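Local coordinates for protein uronate isomerase (Bacillus halodurans C-125, PDB 3HK5) that probably catalyses the zinc-dependent isomerisation of hexuronates such as D-glucuronate to the corresponding keto acids, at residues 21-26 with 137-142; 27-32 with 357-362. All blocks are in the same frame, centred on the assembly; numbering follows the deposited sequence.

Interaction 1 (21-26 with 137-142). With ZN (zinc ion), chain E; RAT (D-arabinaric acid), chain C.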
loop_
_atom_site.group_PDB
_atom_site.type_symbol
_atom_site.label_atom_id
_atom_site.label_comp_id
_atom_site.label_asym_id
_atom_site.label_seq_id
_atom_site.Cartn_x
_atom_site.Cartn_y
_atom_site.Cartn_z
ATOM N N PRO A 21 -10.356 -17.782 46.431
ATOM C CA PRO A 21 -10.847 -16.397 46.390
ATOM C C PRO A 21 -10.293 -15.748 45.124
ATOM O O PRO A 21 -9.112 -15.877 44.823
ATOM C CB PRO A 21 -10.270 -15.779 47.664
ATOM C CG PRO A 21 -10.147 -16.954 48.586
ATOM C CD PRO A 21 -9.585 -18.022 47.662
ATOM N N VAL A 22 -11.146 -15.040 44.393
ATOM C CA VAL A 22 -10.742 -14.432 43.140
ATOM C C VAL A 22 -10.355 -12.962 43.177
ATOM O O VAL A 22 -10.981 -12.153 43.866
ATOM C CB VAL A 22 -11.875 -14.584 42.083
ATOM C CG1 VAL A 22 -11.433 -14.004 40.741
ATOM C CG2 VAL A 22 -12.277 -16.053 41.947
ATOM N N THR A 23 -9.300 -12.629 42.437
ATOM C CA THR A 23 -8.890 -11.245 42.284
ATOM C C THR A 23 -9.321 -10.967 40.839
ATOM O O THR A 23 -8.765 -11.545 39.898
ATOM C CB THR A 23 -7.360 -11.034 42.402
ATOM O OG1 THR A 23 -6.957 -11.099 43.775
ATOM C CG2 THR A 23 -6.979 -9.656 41.860
ATOM N N ASP A 24 -10.343 -10.130 40.681
ATOM C CA ASP A 24 -10.872 -9.759 39.367
ATOM C C ASP A 24 -10.024 -8.577 38.894
ATOM O O ASP A 24 -10.285 -7.438 39.282
ATOM C CB ASP A 24 -12.333 -9.327 39.517
ATOM C CG ASP A 24 -13.126 -9.523 38.250
ATOM O OD1 ASP A 24 -12.536 -9.390 37.158
ATOM O OD2 ASP A 24 -14.336 -9.803 38.347
ATOM N N MET A 25 -9.033 -8.828 38.041
ATOM C CA MET A 25 -8.129 -7.747 37.642
ATOM C C MET A 25 -8.577 -6.711 36.618
ATOM O O MET A 25 -7.790 -5.858 36.203
ATOM C CB MET A 25 -6.742 -8.317 37.283
ATOM C CG MET A 25 -6.736 -9.491 36.327
ATOM S SD MET A 25 -7.008 -8.998 34.635
ATOM C CE MET A 25 -5.547 -8.049 34.341
ATOM N N HIS A 26 -9.838 -6.773 36.218
ATOM C CA HIS A 26 -10.395 -5.764 35.327
ATOM C C HIS A 26 -11.911 -5.789 35.333
ATOM O O HIS A 26 -12.526 -6.742 34.858
ATOM C CB HIS A 26 -9.909 -5.900 33.882
ATOM C CG HIS A 26 -10.587 -4.943 32.948
ATOM N ND1 HIS A 26 -10.588 -3.581 33.157
ATOM C CD2 HIS A 26 -11.339 -5.152 31.840
ATOM C CE1 HIS A 26 -11.312 -2.992 32.223
ATOM N NE2 HIS A 26 -11.779 -3.922 31.413
ATOM N N VAL A 137 -15.096 -13.390 45.480
ATOM C CA VAL A 137 -14.131 -12.454 44.915
ATOM C C VAL A 137 -13.536 -11.647 46.073
ATOM O O VAL A 137 -14.251 -10.942 46.780
ATOM C CB VAL A 137 -14.808 -11.497 43.900
ATOM C CG1 VAL A 137 -13.862 -10.373 43.527
ATOM C CG2 VAL A 137 -15.207 -12.271 42.636
ATOM N N SER A 138 -12.228 -11.776 46.273
ATOM C CA SER A 138 -11.548 -11.073 47.351
ATOM C C SER A 138 -11.135 -9.662 46.952
ATOM O O SER A 138 -11.157 -8.748 47.775
ATOM C CB SER A 138 -10.295 -11.841 47.770
ATOM O OG SER A 138 -9.336 -11.840 46.722
ATOM N N ASP A 139 -10.753 -9.487 45.692
ATOM C CA ASP A 139 -10.301 -8.188 45.213
ATOM C C ASP A 139 -10.874 -7.822 43.845
ATOM O O ASP A 139 -10.912 -8.651 42.925
ATOM C CB ASP A 139 -8.769 -8.182 45.143
ATOM C CG ASP A 139 -8.126 -8.397 46.500
ATOM O OD1 ASP A 139 -7.824 -7.395 47.194
ATOM O OD2 ASP A 139 -7.942 -9.574 46.883
ATOM N N VAL A 140 -11.298 -6.566 43.719
ATOM C CA VAL A 140 -11.855 -6.052 42.479
ATOM C C VAL A 140 -10.987 -4.902 41.981
ATOM O O VAL A 140 -10.664 -3.983 42.741
ATOM C CB VAL A 140 -13.292 -5.522 42.685
ATOM C CG1 VAL A 140 -13.800 -4.894 41.411
ATOM C CG2 VAL A 140 -14.211 -6.659 43.127
ATOM N N VAL A 141 -10.579 -4.970 40.718
ATOM C CA VAL A 141 -9.781 -3.906 40.134
ATOM C C VAL A 141 -10.750 -3.037 39.323
ATOM O O VAL A 141 -11.454 -3.531 38.445
ATOM C CB VAL A 141 -8.678 -4.468 39.213
ATOM C CG1 VAL A 141 -7.976 -3.318 38.469
ATOM C CG2 VAL A 141 -7.663 -5.264 40.043
ATOM N N MET A 142 -10.795 -1.750 39.650
ATOM C CA MET A 142 -11.679 -0.803 38.987
ATOM C C MET A 142 -11.025 -0.272 37.722
ATOM O O MET A 142 -9.861 -0.552 37.448
ATOM C CB MET A 142 -11.963 0.412 39.899
ATOM C CG MET A 142 -12.595 0.130 41.263
ATOM S SD MET A 142 -12.916 1.656 42.247
ATOM C CE MET A 142 -11.313 2.015 42.791
HETATM ZN ZN ZN E . -13.555 -3.386 30.265
HETATM O O1A RAT C . -12.843 -0.931 26.828
HETATM C C1 RAT C . -13.195 -1.734 27.732
HETATM O O1B RAT C . -12.676 -1.827 28.866
HETATM C C2 RAT C . -14.356 -2.676 27.413
HETATM O O2 RAT C . -14.302 -3.803 28.314
HETATM C C3 RAT C . -15.720 -1.959 27.538
HETATM O O3 RAT C . -15.998 -1.671 28.918
HETATM C C4 RAT C . -16.906 -2.782 26.951
HETATM O O4 RAT C . -18.028 -1.934 26.703
HETATM C C5 RAT C . -17.368 -3.926 27.883
HETATM O O5A RAT C . -18.466 -3.808 28.460
HETATM O O5B RAT C . -16.592 -4.919 27.995
HETATM O O HOH W 1 -7.558 -13.350 45.563
HETATM O O HOH W 2 -9.164 -2.045 35.045
#

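Interaction 2 (27-32 with 357-362). With ZN (zinc ion), chain E; RAT (D-arabinaric acid), chain C.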
loop_
_atom_site.group_PDB
_atom_site.type_symbol
_atom_site.label_atom_id
_atom_site.label_comp_id
_atom_site.label_asym_id
_atom_site.label_seq_id
_atom_site.Cartn_x
_atom_site.Cartn_y
_atom_site.Cartn_z
ATOM N N THR A 27 -12.500 -4.731 35.887
ATOM C CA THR A 27 -13.953 -4.573 35.952
ATOM C C THR A 27 -14.294 -3.096 35.766
ATOM O O THR A 27 -13.406 -2.240 35.675
ATOM C CB THR A 27 -14.541 -4.971 37.322
ATOM O OG1 THR A 27 -14.231 -3.946 38.278
ATOM C CG2 THR A 27 -13.970 -6.309 37.805
ATOM N N HIS A 28 -15.593 -2.816 35.722
ATOM C CA HIS A 28 -16.104 -1.467 35.592
ATOM C C HIS A 28 -17.020 -1.241 36.794
ATOM O O HIS A 28 -18.097 -0.639 36.693
ATOM C CB HIS A 28 -16.858 -1.320 34.265
ATOM C CG HIS A 28 -15.977 -1.481 33.064
ATOM N ND1 HIS A 28 -15.217 -0.450 32.554
ATOM C CD2 HIS A 28 -15.669 -2.575 32.326
ATOM C CE1 HIS A 28 -14.478 -0.902 31.556
ATOM N NE2 HIS A 28 -14.734 -2.188 31.399
ATOM N N LEU A 29 -16.578 -1.760 37.936
ATOM C CA LEU A 29 -17.309 -1.609 39.187
ATOM C C LEU A 29 -16.595 -0.536 39.992
ATOM O O LEU A 29 -15.452 -0.180 39.688
ATOM C CB LEU A 29 -17.323 -2.923 39.975
ATOM C CG LEU A 29 -17.991 -4.107 39.270
ATOM C CD1 LEU A 29 -17.961 -5.331 40.184
ATOM C CD2 LEU A 29 -19.421 -3.740 38.897
ATOM N N PHE A 30 -17.266 -0.022 41.014
ATOM C CA PHE A 30 -16.681 1.017 41.850
ATOM C C PHE A 30 -16.966 0.778 43.323
ATOM O O PHE A 30 -18.005 0.212 43.683
ATOM C CB PHE A 30 -17.242 2.388 41.456
ATOM C CG PHE A 30 -16.864 2.826 40.065
ATOM C CD1 PHE A 30 -15.656 3.481 39.832
ATOM C CD2 PHE A 30 -17.730 2.608 38.994
ATOM C CE1 PHE A 30 -15.316 3.919 38.546
ATOM C CE2 PHE A 30 -17.400 3.042 37.703
ATOM C CZ PHE A 30 -16.187 3.701 37.482
ATOM N N SER A 31 -16.033 1.204 44.171
ATOM C CA SER A 31 -16.206 1.083 45.609
ATOM C C SER A 31 -17.564 1.721 45.914
ATOM O O SER A 31 -17.900 2.766 45.360
ATOM C CB SER A 31 -15.093 1.836 46.332
ATOM O OG SER A 31 -15.162 1.616 47.725
ATOM N N PRO A 32 -18.358 1.099 46.796
ATOM C CA PRO A 32 -19.690 1.588 47.175
ATOM C C PRO A 32 -19.742 3.064 47.548
ATOM O O PRO A 32 -20.637 3.788 47.115
ATOM C CB PRO A 32 -20.064 0.694 48.357
ATOM C CG PRO A 32 -19.321 -0.553 48.090
ATOM C CD PRO A 32 -17.979 -0.053 47.627
ATOM N N ARG A 357 -19.858 -4.642 34.725
ATOM C CA ARG A 357 -20.355 -3.265 34.712
ATOM C C ARG A 357 -21.433 -3.147 35.782
ATOM O O ARG A 357 -21.694 -2.064 36.308
ATOM C CB ARG A 357 -20.955 -2.913 33.343
ATOM C CG ARG A 357 -19.937 -2.424 32.318
ATOM C CD ARG A 357 -20.567 -2.334 30.956
ATOM N NE ARG A 357 -19.682 -1.743 29.962
ATOM C CZ ARG A 357 -19.558 -0.434 29.749
ATOM N NH1 ARG A 357 -20.263 0.432 30.467
ATOM N NH2 ARG A 357 -18.741 0.010 28.799
ATOM N N VAL A 358 -22.066 -4.276 36.085
ATOM C CA VAL A 358 -23.112 -4.332 37.093
ATOM C C VAL A 358 -22.661 -5.308 38.180
ATOM O O VAL A 358 -22.318 -6.462 37.897
ATOM C CB VAL A 358 -24.452 -4.803 36.469
ATOM C CG1 VAL A 358 -25.579 -4.748 37.502
ATOM C CG2 VAL A 358 -24.777 -3.931 35.257
ATOM N N LEU A 359 -22.652 -4.828 39.419
ATOM C CA LEU A 359 -22.217 -5.616 40.567
ATOM C C LEU A 359 -22.556 -7.111 40.551
ATOM O O LEU A 359 -21.665 -7.947 40.680
ATOM C CB LEU A 359 -22.757 -4.986 41.851
ATOM C CG LEU A 359 -22.456 -5.718 43.164
ATOM C CD1 LEU A 359 -20.945 -5.813 43.375
ATOM C CD2 LEU A 359 -23.119 -4.976 44.324
ATOM N N GLU A 360 -23.832 -7.454 40.394
ATOM C CA GLU A 360 -24.237 -8.866 40.403
ATOM C C GLU A 360 -23.593 -9.756 39.328
ATOM O O GLU A 360 -23.588 -10.984 39.457
ATOM C CB GLU A 360 -25.756 -8.985 40.268
ATOM C CG GLU A 360 -26.568 -8.501 41.469
ATOM C CD GLU A 360 -26.665 -6.983 41.562
ATOM O OE1 GLU A 360 -26.370 -6.290 40.558
ATOM O OE2 GLU A 360 -27.055 -6.490 42.642
ATOM N N GLN A 361 -23.062 -9.149 38.271
ATOM C CA GLN A 361 -22.462 -9.931 37.203
ATOM C C GLN A 361 -21.274 -10.759 37.678
ATOM O O GLN A 361 -20.940 -11.766 37.061
ATOM C CB GLN A 361 -22.049 -9.025 36.042
ATOM C CG GLN A 361 -23.216 -8.276 35.440
ATOM C CD GLN A 361 -22.789 -7.360 34.311
ATOM O OE1 GLN A 361 -21.705 -6.765 34.354
ATOM N NE2 GLN A 361 -23.649 -7.224 33.301
ATOM N N LEU A 362 -20.645 -10.339 38.771
ATOM C CA LEU A 362 -19.511 -11.076 39.314
ATOM C C LEU A 362 -19.920 -12.528 39.566
ATOM O O LEU A 362 -19.107 -13.443 39.449
ATOM C CB LEU A 362 -19.038 -10.446 40.626
ATOM C CG LEU A 362 -18.389 -9.066 40.535
ATOM C CD1 LEU A 362 -18.054 -8.553 41.942
ATOM C CD2 LEU A 362 -17.124 -9.163 39.672
HETATM ZN ZN ZN E . -13.555 -3.386 30.265
HETATM O O1A RAT C . -12.843 -0.931 26.828
HETATM C C1 RAT C . -13.195 -1.734 27.732
HETATM O O1B RAT C . -12.676 -1.827 28.866
HETATM C C2 RAT C . -14.356 -2.676 27.413
HETATM O O2 RAT C . -14.302 -3.803 28.314
HETATM C C3 RAT C . -15.720 -1.959 27.538
HETATM O O3 RAT C . -15.998 -1.671 28.918
HETATM C C4 RAT C . -16.906 -2.782 26.951
HETATM O O4 RAT C . -18.028 -1.934 26.703
HETATM C C5 RAT C . -17.368 -3.926 27.883
HETATM O O5A RAT C . -18.466 -3.808 28.460
HETATM O O5B RAT C . -16.592 -4.919 27.995
HETATM O O HOH W 3 -20.604 -0.197 38.447
HETATM O O HOH W 4 -20.514 0.236 35.129
#

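Interaction 1 (21-26 with 137-142)
Val22 O takes two backbone N-H groups at once, from Ser138 N at 2.7 Å and from Asp139 N at 3.2 Å, because a beta bulge at Ser138 slips the register by one residue between two parallel strands. Both donors arrive from the same face of the carbonyl plane, yet the shorter bond is the more bent, 133° at its hydrogen against 172° for Asp139. Strands 22-24 and 137-141 are neighbours in what is probably the distorted (beta/alpha)8 barrel of the amidohydrolase superfamily, to which uronate isomerases belong. Past the bulge the ladder is regular: Asp24 N donates to Asp139 O and Val141 N to Asp24 O.

Val22, Asp24 and Val137 look to helix 361-386, with Val22 CB 4.1 Å from Val137 CG2; the Asp24 carboxylate is taken up by Ser354 and Trp366. On the other face Thr23 and Asp139 lie aslant one another against helix 393-412, whose Trp409 bonds Thr23 OG1.

With chi1 at 66°, Ser138 OG sits between its own backbone N and carbonyl carbon, where it donates to Asp139 OD2 at 2.7 Å and accepts from a water at 2.6 Å. That water also donates to Pro21 O and bonds Thr23 OG1. Replacing Ser138 by an alanine is likely to cost the water one of its partners and Asp139 OD2 the bond that helps fix its carboxylate's rotation.

At the C-terminal ends of the strands Val141 wedges in, its CG2 only 3.5 Å from Met25 CA, tighter than usual carbon packing. Just beyond, His26 holds the zinc through NE2 at 2.2 Å, while its ND1 donates to a second water, 2.8 Å away, that in turn donates to Met142 O.

Interaction 2 (27-32 with 357-362)
Arg357 lies alongside His28, the two side chains pointing the same way toward the bound D-arabinaric acid and touching where Arg357 CG meets His28 CB at 3.8 Å. The imidazole and guanidinium planes are only 15° apart. From CG to NE the arginine chain is extended, which carries its head to the far end of the ligand: NE donates to O5A of the acid at 2.8 Å in a nearly straight bond (165°), and NH2 donates to O4 at 2.9 Å, with a weak further bond to O3. His28 meanwhile binds the zinc through NE2 at 2.0 Å, and the same metal holds O1B and O2 of the acid.

At Val358 the contact becomes backbone: Leu29 CD2 rests against its carbonyl carbon and then against Leu359 N, 3.4 Å away. Val358 also opens a type I turn closed by Gln361, which leads into helix 361-386. Leu359 adds a looser touch, its CD1 near Leu29 CD1. Gln361 steadies the turn from within, its OE1 accepting from Arg357 N and from Val358 N, the latter standing above the amide carbonyl plane. Leu362 ends the segment, meeting Leu29 tip to tip with 3.7 Å between the two CD1 atoms.

Leucine packing thus seats the turn against the loop, while Gln361, as second shell, fixes the backbone of Arg357. His28 and Arg357 meet the same ligand side by side, consistent with a site that grips one end of a sugar diacid by zinc and the other by the guanidinium.

In the fold
Both contacts are buried, with centres about 10 Å apart, and both reach the same zinc and D-arabinaric acid. Interaction 1 lies within the parallel sheet, probably part of the barrel wall, with backbone bonds running strand to strand; interaction 2 lies beyond the strand ends, where loop 27-32 meets the turn before helix 361-386 by side-chain packing and shared ligands. The chain runs directly from one to the other, His26 and His28 joining Asp355 on the metal. Thr27 OG1 ties them further: it probably bonds Val141 O at 2.8 Å while accepting from Leu29 N in an ST turn. Helix 361-386 serves both, Leu362 packing on Asp24 of interaction 1 as well as on the loop of interaction 2.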